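Local coordinates for protein superoxide reductase (Giardia intestinalis, PDB 4D7P) that reduces superoxide to hydrogen peroxide, as a one-iron superoxide reductase of the desulfoferrodoxin family, probably at the mononuclear iron site carried by its beta-sandwich, at residues 30-35 and 80-85; 52-57 and 94-99. One frame throughout, in Å; residues are numbered along the deposited sequence.

Interaction 1. Residues 30-35 and 80-85; sequences VDIRCG and ASFRVC
I32 and F82 meet on the inner face of an antiparallel strand pair in the smaller sheet of the immunoglobulin-like beta-sandwich of superoxide reductase. Here strand 29-34 runs against 79-83, the outermost strand of this sheet within the chain, and two hydrogen-bonded pairs, V30 with F82 and I32 with A80, flank the non-hydrogen-bonded pair D31 with S81. The I32 N to A80 O bond is short, 2.7 Å; A80 N answers to I32 O at 2.9 Å. On the side of V30, I32, A80 and F82 the packing is close and apolar. CG1 of I32 lies beside its backbone N (chi1 -58°) and extends to CD1, which reaches the F82 ring obliquely, 3.8 Å from CE1. Farther along, the CG2 methyls of V30 and V84 approach at 4.2 Å. Side chains of the larger sheet, among them L53, L93 and A95, cover this face. The other face is looser: D31 is partly exposed and meets S81 without a hydrogen bond. The S81 hydroxyl instead bonds to that of S81 in a second subunit, placing this edge at a subunit interface. D31 OD1, weakly hydrogen-bonded to H29, stands 3.6 Å from S81 CB.

Interaction 2. Residues 52-57 and 94-99; sequences RLFGIT and LAVAYC. With FE (Fe (III) ion), chain B.
F54 and L94 are a hydrogen-bonded pair in an antiparallel ladder of the larger sheet of the beta-sandwich. Four backbone hydrogen bonds tie the strands: F54 N to L94 O is the shortest at 2.7 Å, L94 N returns to F54 O, and R52 and V96 exchange a second pair, with R52 N to V96 O nearly straight (175°). Between them, A95 CA-H points at R52 O, 3.3 Å from CA. Apolar contacts lie on both faces. F54 and L94 run side by side, CB to CB 4.0 Å, while V96 CG2 comes obliquely to F54 CE1 at 4.0 Å. On the opposite face, L53 CD1 meets A95 CB at 4.2 Å. Within strand 48-57, the R52 side chain bends at chi3 (91°), and the edge of the F54 ring points into its guanidinium face, CZ 3.6 Å above the centre of the plane. A salt bridge from R52 NE to E65 helps fix that group. The metal bond is at the end of strand 90-99, where C99 SG binds iron at 2.4 Å, with H19, H40, H46 and H102 binding the same ion. Strand 63-71 flanks 48-57 and strand 103-110 flanks 90-99, making these two the inner strands of the sheet, with M23 and P21 of strand 21-26 packed over the L53 and A95 face.

In the fold
Interactions 1 and 2 belong to the two facing sheets of one sandwich, their centres about 10 Å apart, and they meet directly in the core between them. L53 is the main point of contact: its CD2 lies 3.6 Å from F82 CB and 4.1 Å from V30 CG2. Nearer the metal, C34 SG packs on A97 CB at 3.8 Å. Along the chain the segments alternate: 30-35 and 52-57 lie on successive strands, as do 80-85 and 94-99, and each successive pair passes from one sheet to the other. Segment 94-99 alone of the four carries an iron ligand, C99, at its last residue, beyond the paired part of interaction 2.

Interaction 1. Residues 30-35 and 80-85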
ATOM      1  N   VAL A  30      14.874   7.385   9.672  1.00 25.42           N
ATOM      2  CA  VAL A  30      15.572   6.427   8.822  1.00 25.60           C
ATOM      3  C   VAL A  30      15.423   6.823   7.356  1.00 25.80           C
ATOM      4  O   VAL A  30      14.313   6.877   6.851  1.00 26.54           O
ATOM      5  CB  VAL A  30      15.027   4.996   9.011  1.00 27.77           C
ATOM      6  CG1 VAL A  30      15.766   4.029   8.103  1.00 23.91           C
ATOM      7  CG2 VAL A  30      15.131   4.566  10.470  1.00 29.84           C
ATOM      8  N   ASP A  31      16.532   7.131   6.684  1.00 25.70           N
ATOM      9  CA  ASP A  31      16.504   7.429   5.244  1.00 26.14           C
ATOM     10  C   ASP A  31      16.988   6.233   4.457  1.00 32.55           C
ATOM     11  O   ASP A  31      18.029   5.671   4.779  1.00 28.12           O
ATOM     12  CB  ASP A  31      17.378   8.645   4.901  1.00 33.63           C
ATOM     13  CG  ASP A  31      16.797   9.940   5.415  1.00 38.62           C
ATOM     14  OD1 ASP A  31      15.766  10.392   4.874  1.00 41.90           O
ATOM     15  OD2 ASP A  31      17.373  10.507   6.361  1.00 45.79           O
ATOM     16  N   ILE A  32      16.248   5.863   3.416  1.00 26.96           N
ATOM     17  CA  ILE A  32      16.571   4.687   2.619  1.00 25.38           C
ATOM     18  C   ILE A  32      16.718   5.002   1.132  1.00 32.23           C
ATOM     19  O   ILE A  32      15.935   5.774   0.578  1.00 32.17           O
ATOM     20  CB  ILE A  32      15.488   3.599   2.774  1.00 27.52           C
ATOM     21  CG1 ILE A  32      15.339   3.195   4.243  1.00 25.70           C
ATOM     22  CG2 ILE A  32      15.804   2.414   1.869  1.00 25.46           C
ATOM     23  CD1 ILE A  32      14.246   2.207   4.486  1.00 26.50           C
ATOM     24  N   ARG A  33      17.725   4.408   0.496  1.00 32.58           N
ATOM     25  CA  ARG A  33      17.842   4.417  -0.964  1.00 29.86           C
ATOM     26  C   ARG A  33      18.418   3.096  -1.468  1.00 37.67           C
ATOM     27  O   ARG A  33      19.261   2.482  -0.801  1.00 34.45           O
ATOM     28  CB  ARG A  33      18.713   5.583  -1.446  1.00 29.74           C
ATOM     29  CG  ARG A  33      20.062   5.663  -0.791  1.00 36.72           C
ATOM     30  CD  ARG A  33      20.948   6.661  -1.526  1.00 51.28           C
ATOM     31  NE  ARG A  33      21.470   6.114  -2.780  1.00 63.47           N
ATOM     32  CZ  ARG A  33      21.672   6.825  -3.887  1.00 67.34           C
ATOM     33  NH1 ARG A  33      21.377   8.119  -3.912  1.00 66.91           N
ATOM     34  NH2 ARG A  33      22.155   6.241  -4.977  1.00 63.98           N
ATOM     35  N   CYS A  34      17.947   2.664  -2.634  1.00 39.73           N
ATOM     36  CA  CYS A  34      18.431   1.443  -3.278  1.00 30.79           C
ATOM     37  C   CYS A  34      19.127   1.760  -4.605  1.00 32.09           C
ATOM     38  O   CYS A  34      18.475   2.196  -5.555  1.00 34.26           O
ATOM     39  CB  CYS A  34      17.273   0.485  -3.536  1.00 29.84           C
ATOM     40  SG  CYS A  34      16.089   0.345  -2.188  1.00 36.47           S
ATOM     41  N   GLY A  35      20.440   1.554  -4.688  1.00 34.96           N
ATOM     42  CA  GLY A  35      21.242   1.138  -3.562  1.00 39.50           C
ATOM     43  C   GLY A  35      22.054   2.321  -3.079  1.00 47.75           C
ATOM     44  O   GLY A  35      21.734   3.467  -3.407  1.00 47.92           O
ATOM     45  N   ALA A  80      13.070   6.030   0.367  1.00 22.70           N
ATOM     46  CA  ALA A  80      12.014   6.120   1.359  1.00 18.51           C
ATOM     47  C   ALA A  80      12.534   6.737   2.646  1.00 21.76           C
ATOM     48  O   ALA A  80      13.743   6.785   2.877  1.00 26.04           O
ATOM     49  CB  ALA A  80      11.409   4.716   1.644  1.00 20.68           C
ATOM     50  N   SER A  81      11.624   7.222   3.485  1.00 20.84           N
ATOM     51  CA  SER A  81      12.022   7.490   4.859  1.00 24.22           C
ATOM     52  C   SER A  81      10.918   7.153   5.852  1.00 24.48           C
ATOM     53  O   SER A  81       9.730   7.159   5.529  1.00 20.26           O
ATOM     54  CB  SER A  81      12.486   8.945   5.028  1.00 28.59           C
ATOM     55  OG  SER A  81      11.556   9.876   4.516  1.00 38.73           O
ATOM     56  N   PHE A  82      11.353   6.820   7.059  1.00 24.65           N
ATOM     57  CA  PHE A  82      10.473   6.466   8.152  1.00 22.35           C
ATOM     58  C   PHE A  82      10.916   7.208   9.377  1.00 27.00           C
ATOM     59  O   PHE A  82      12.032   7.724   9.437  1.00 26.85           O
ATOM     60  CB  PHE A  82      10.512   4.974   8.417  1.00 21.24           C
ATOM     61  CG  PHE A  82      10.100   4.148   7.244  1.00 25.38           C
ATOM     62  CD1 PHE A  82      10.969   3.929   6.192  1.00 22.54           C
ATOM     63  CD2 PHE A  82       8.830   3.590   7.187  1.00 29.03           C
ATOM     64  CE1 PHE A  82      10.590   3.161   5.106  1.00 27.72           C
ATOM     65  CE2 PHE A  82       8.451   2.822   6.110  1.00 32.65           C
ATOM     66  CZ  PHE A  82       9.335   2.612   5.063  1.00 28.58           C
ATOM     67  N   ARG A  83      10.047   7.264  10.368  1.00 24.47           N
ATOM     68  CA  ARG A  83      10.469   7.794  11.644  1.00 28.16           C
ATOM     69  C   ARG A  83       9.912   6.859  12.693  1.00 28.74           C
ATOM     70  O   ARG A  83       8.709   6.800  12.909  1.00 25.15           O
ATOM     71  CB  ARG A  83       9.992   9.225  11.831  1.00 31.98           C
ATOM     72  CG  ARG A  83      10.658   9.939  12.988  1.00 39.46           C
ATOM     73  CD  ARG A  83      10.466  11.433  12.888  1.00 44.53           C
ATOM     74  NE  ARG A  83      11.745  12.120  12.834  1.00 51.54           N
ATOM     75  CZ  ARG A  83      12.097  12.989  11.896  1.00 54.38           C
ATOM     76  NH1 ARG A  83      11.259  13.296  10.921  1.00 58.12           N
ATOM     77  NH2 ARG A  83      13.295  13.554  11.940  1.00 60.75           N
ATOM     78  N   VAL A  84      10.800   6.107  13.321  1.00 29.10           N
ATOM     79  CA  VAL A  84      10.380   5.003  14.151  1.00 27.84           C
ATOM     80  C   VAL A  84       9.877   5.446  15.516  1.00 31.05           C
ATOM     81  O   VAL A  84      10.604   6.042  16.299  1.00 33.16           O
ATOM     82  CB  VAL A  84      11.526   3.995  14.336  1.00 27.96           C
ATOM     83  CG1 VAL A  84      11.087   2.862  15.255  1.00 41.12           C
ATOM     84  CG2 VAL A  84      11.959   3.455  12.983  1.00 27.70           C
ATOM     85  N   CYS A  85       8.619   5.140  15.802  1.00 28.17           N
ATOM     86  CA  CYS A  85       8.071   5.388  17.131  1.00 28.02           C
ATOM     87  C   CYS A  85       8.766   4.537  18.166  1.00 36.83           C
ATOM     88  O   CYS A  85       9.017   3.362  17.915  1.00 40.48           O
ATOM     89  CB  CYS A  85       6.576   5.091  17.161  1.00 30.54           C
ATOM     90  SG  CYS A  85       5.601   6.208  16.177  1.00 38.99           S
TER

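Interaction 2. Residues 52-57 and 94-99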
ATOM      1  N   ARG A  52      10.018  -1.658   2.383  1.00 23.10           N
ATOM      2  CA  ARG A  52       9.394  -1.837   3.689  1.00 21.60           C
ATOM      3  C   ARG A  52      10.431  -1.749   4.772  1.00 28.53           C
ATOM      4  O   ARG A  52      11.563  -2.184   4.569  1.00 23.36           O
ATOM      5  CB  ARG A  52       8.680  -3.187   3.772  1.00 24.08           C
ATOM      6  CG  ARG A  52       7.484  -3.282   2.874  1.00 34.68           C
ATOM      7  CD  ARG A  52       7.252  -4.694   2.412  1.00 42.10           C
ATOM      8  NE  ARG A  52       6.371  -5.429   3.306  1.00 46.82           N
ATOM      9  CZ  ARG A  52       6.341  -6.757   3.368  1.00 62.28           C
ATOM     10  NH1 ARG A  52       7.160  -7.458   2.592  1.00 70.45           N
ATOM     11  NH2 ARG A  52       5.518  -7.388   4.204  1.00 54.12           N
ATOM     12  N   LEU A  53      10.033  -1.200   5.919  1.00 29.48           N
ATOM     13  CA  LEU A  53      10.888  -1.142   7.093  1.00 26.02           C
ATOM     14  C   LEU A  53      10.258  -1.932   8.233  1.00 30.21           C
ATOM     15  O   LEU A  53       9.095  -1.722   8.579  1.00 25.16           O
ATOM     16  CB  LEU A  53      11.141   0.311   7.535  1.00 25.36           C
ATOM     17  CG  LEU A  53      12.151   0.463   8.682  1.00 24.91           C
ATOM     18  CD1 LEU A  53      13.518  -0.059   8.248  1.00 25.10           C
ATOM     19  CD2 LEU A  53      12.266   1.913   9.179  1.00 24.54           C
ATOM     20  N   PHE A  54      11.035  -2.849   8.795  1.00 30.99           N
ATOM     21  CA  PHE A  54      10.608  -3.656   9.931  1.00 36.04           C
ATOM     22  C   PHE A  54      11.433  -3.316  11.163  1.00 36.50           C
ATOM     23  O   PHE A  54      12.639  -3.083  11.059  1.00 36.96           O
ATOM     24  CB  PHE A  54      10.758  -5.156   9.640  1.00 26.23           C
ATOM     25  CG  PHE A  54       9.927  -5.650   8.497  1.00 28.84           C
ATOM     26  CD1 PHE A  54      10.405  -5.587   7.195  1.00 30.21           C
ATOM     27  CD2 PHE A  54       8.685  -6.211   8.724  1.00 30.05           C
ATOM     28  CE1 PHE A  54       9.641  -6.044   6.142  1.00 30.76           C
ATOM     29  CE2 PHE A  54       7.912  -6.675   7.666  1.00 32.24           C
ATOM     30  CZ  PHE A  54       8.389  -6.585   6.380  1.00 34.33           C
ATOM     31  N   GLY A  55      10.786  -3.292  12.325  1.00 25.76           N
ATOM     32  CA  GLY A  55      11.510  -3.325  13.590  1.00 35.36           C
ATOM     33  C   GLY A  55      11.464  -4.691  14.267  1.00 35.18           C
ATOM     34  O   GLY A  55      10.397  -5.289  14.400  1.00 40.95           O
ATOM     35  N   ILE A  56      12.614  -5.195  14.703  1.00 30.90           N
ATOM     36  CA  ILE A  56      12.648  -6.429  15.484  1.00 38.94           C
ATOM     37  C   ILE A  56      12.539  -6.087  16.969  1.00 45.87           C
ATOM     38  O   ILE A  56      13.414  -5.415  17.528  1.00 41.75           O
ATOM     39  CB  ILE A  56      13.920  -7.229  15.250  1.00 40.34           C
ATOM     40  CG1 ILE A  56      14.251  -7.272  13.760  1.00 43.48           C
ATOM     41  CG2 ILE A  56      13.763  -8.630  15.799  1.00 43.34           C
ATOM     42  CD1 ILE A  56      13.162  -7.819  12.917  1.00 45.25           C
ATOM     43  N   THR A  57      11.464  -6.547  17.603  1.00 46.16           N
ATOM     44  CA  THR A  57      11.168  -6.156  18.977  1.00 48.65           C
ATOM     45  C   THR A  57      12.056  -6.866  19.993  1.00 53.47           C
ATOM     46  O   THR A  57      12.395  -8.039  19.826  1.00 59.96           O
ATOM     47  CB  THR A  57       9.702  -6.444  19.333  1.00 45.96           C
ATOM     48  OG1 THR A  57       9.503  -7.862  19.424  1.00 47.86           O
ATOM     49  CG2 THR A  57       8.774  -5.867  18.272  1.00 44.67           C
ATOM     50  N   LEU A  94      15.089  -3.782   9.945  1.00 33.27           N
ATOM     51  CA  LEU A  94      15.231  -4.587   8.740  1.00 36.43           C
ATOM     52  C   LEU A  94      14.539  -3.884   7.587  1.00 34.20           C
ATOM     53  O   LEU A  94      13.324  -3.698   7.617  1.00 29.07           O
ATOM     54  CB  LEU A  94      14.632  -5.990   8.941  1.00 33.29           C
ATOM     55  CG  LEU A  94      14.567  -6.879   7.695  1.00 33.58           C
ATOM     56  CD1 LEU A  94      15.969  -7.297   7.248  1.00 33.32           C
ATOM     57  CD2 LEU A  94      13.663  -8.088   7.912  1.00 37.16           C
ATOM     58  N   ALA A  95      15.309  -3.475   6.583  1.00 33.01           N
ATOM     59  CA  ALA A  95      14.731  -2.863   5.388  1.00 33.09           C
ATOM     60  C   ALA A  95      14.624  -3.923   4.307  1.00 37.93           C
ATOM     61  O   ALA A  95      15.516  -4.760   4.167  1.00 35.54           O
ATOM     62  CB  ALA A  95      15.586  -1.669   4.908  1.00 25.45           C
ATOM     63  N   VAL A  96      13.534  -3.906   3.549  1.00 27.99           N
ATOM     64  CA  VAL A  96      13.349  -4.892   2.486  1.00 31.98           C
ATOM     65  C   VAL A  96      12.836  -4.251   1.199  1.00 32.81           C
ATOM     66  O   VAL A  96      11.749  -3.666   1.177  1.00 38.32           O
ATOM     67  CB  VAL A  96      12.373  -6.015   2.904  1.00 31.35           C
ATOM     68  CG1 VAL A  96      12.117  -6.928   1.738  1.00 27.44           C
ATOM     69  CG2 VAL A  96      12.951  -6.823   4.072  1.00 30.89           C
ATOM     70  N   ALA A  97      13.632  -4.345   0.137  1.00 31.26           N
ATOM     71  CA  ALA A  97      13.262  -3.775  -1.154  1.00 27.93           C
ATOM     72  C   ALA A  97      12.824  -4.877  -2.102  1.00 33.45           C
ATOM     73  O   ALA A  97      13.456  -5.927  -2.158  1.00 32.21           O
ATOM     74  CB  ALA A  97      14.430  -2.990  -1.749  1.00 30.58           C
ATOM     75  N   TYR A  98      11.741  -4.634  -2.838  1.00 28.88           N
ATOM     76  CA  TYR A  98      11.217  -5.603  -3.800  1.00 30.92           C
ATOM     77  C   TYR A  98      11.360  -5.087  -5.226  1.00 34.07           C
ATOM     78  O   TYR A  98      10.786  -4.055  -5.577  1.00 30.51           O
ATOM     79  CB  TYR A  98       9.733  -5.923  -3.522  1.00 38.47           C
ATOM     80  CG  TYR A  98       9.008  -6.468  -4.742  1.00 33.33           C
ATOM     81  CD1 TYR A  98       9.290  -7.743  -5.228  1.00 36.16           C
ATOM     82  CD2 TYR A  98       8.058  -5.702  -5.424  1.00 37.91           C
ATOM     83  CE1 TYR A  98       8.655  -8.247  -6.359  1.00 33.83           C
ATOM     84  CE2 TYR A  98       7.410  -6.204  -6.557  1.00 38.84           C
ATOM     85  CZ  TYR A  98       7.722  -7.480  -7.019  1.00 36.80           C
ATOM     86  OH  TYR A  98       7.101  -8.000  -8.143  1.00 34.95           O
ATOM     87  N   CYS A  99      12.117  -5.809  -6.040  1.00 30.63           N
ATOM     88  CA  CYS A  99      12.244  -5.494  -7.455  1.00 25.36           C
ATOM     89  C   CYS A  99      11.473  -6.529  -8.256  1.00 31.38           C
ATOM     90  O   CYS A  99      11.572  -7.726  -7.982  1.00 32.13           O
ATOM     91  CB  CYS A  99      13.707  -5.476  -7.881  1.00 35.93           C
ATOM     92  SG  CYS A  99      13.947  -5.523  -9.672  1.00 36.21           S
TER
HETATM   93 FE    FE B 201      16.167  -5.039 -10.357  1.00 37.83          FE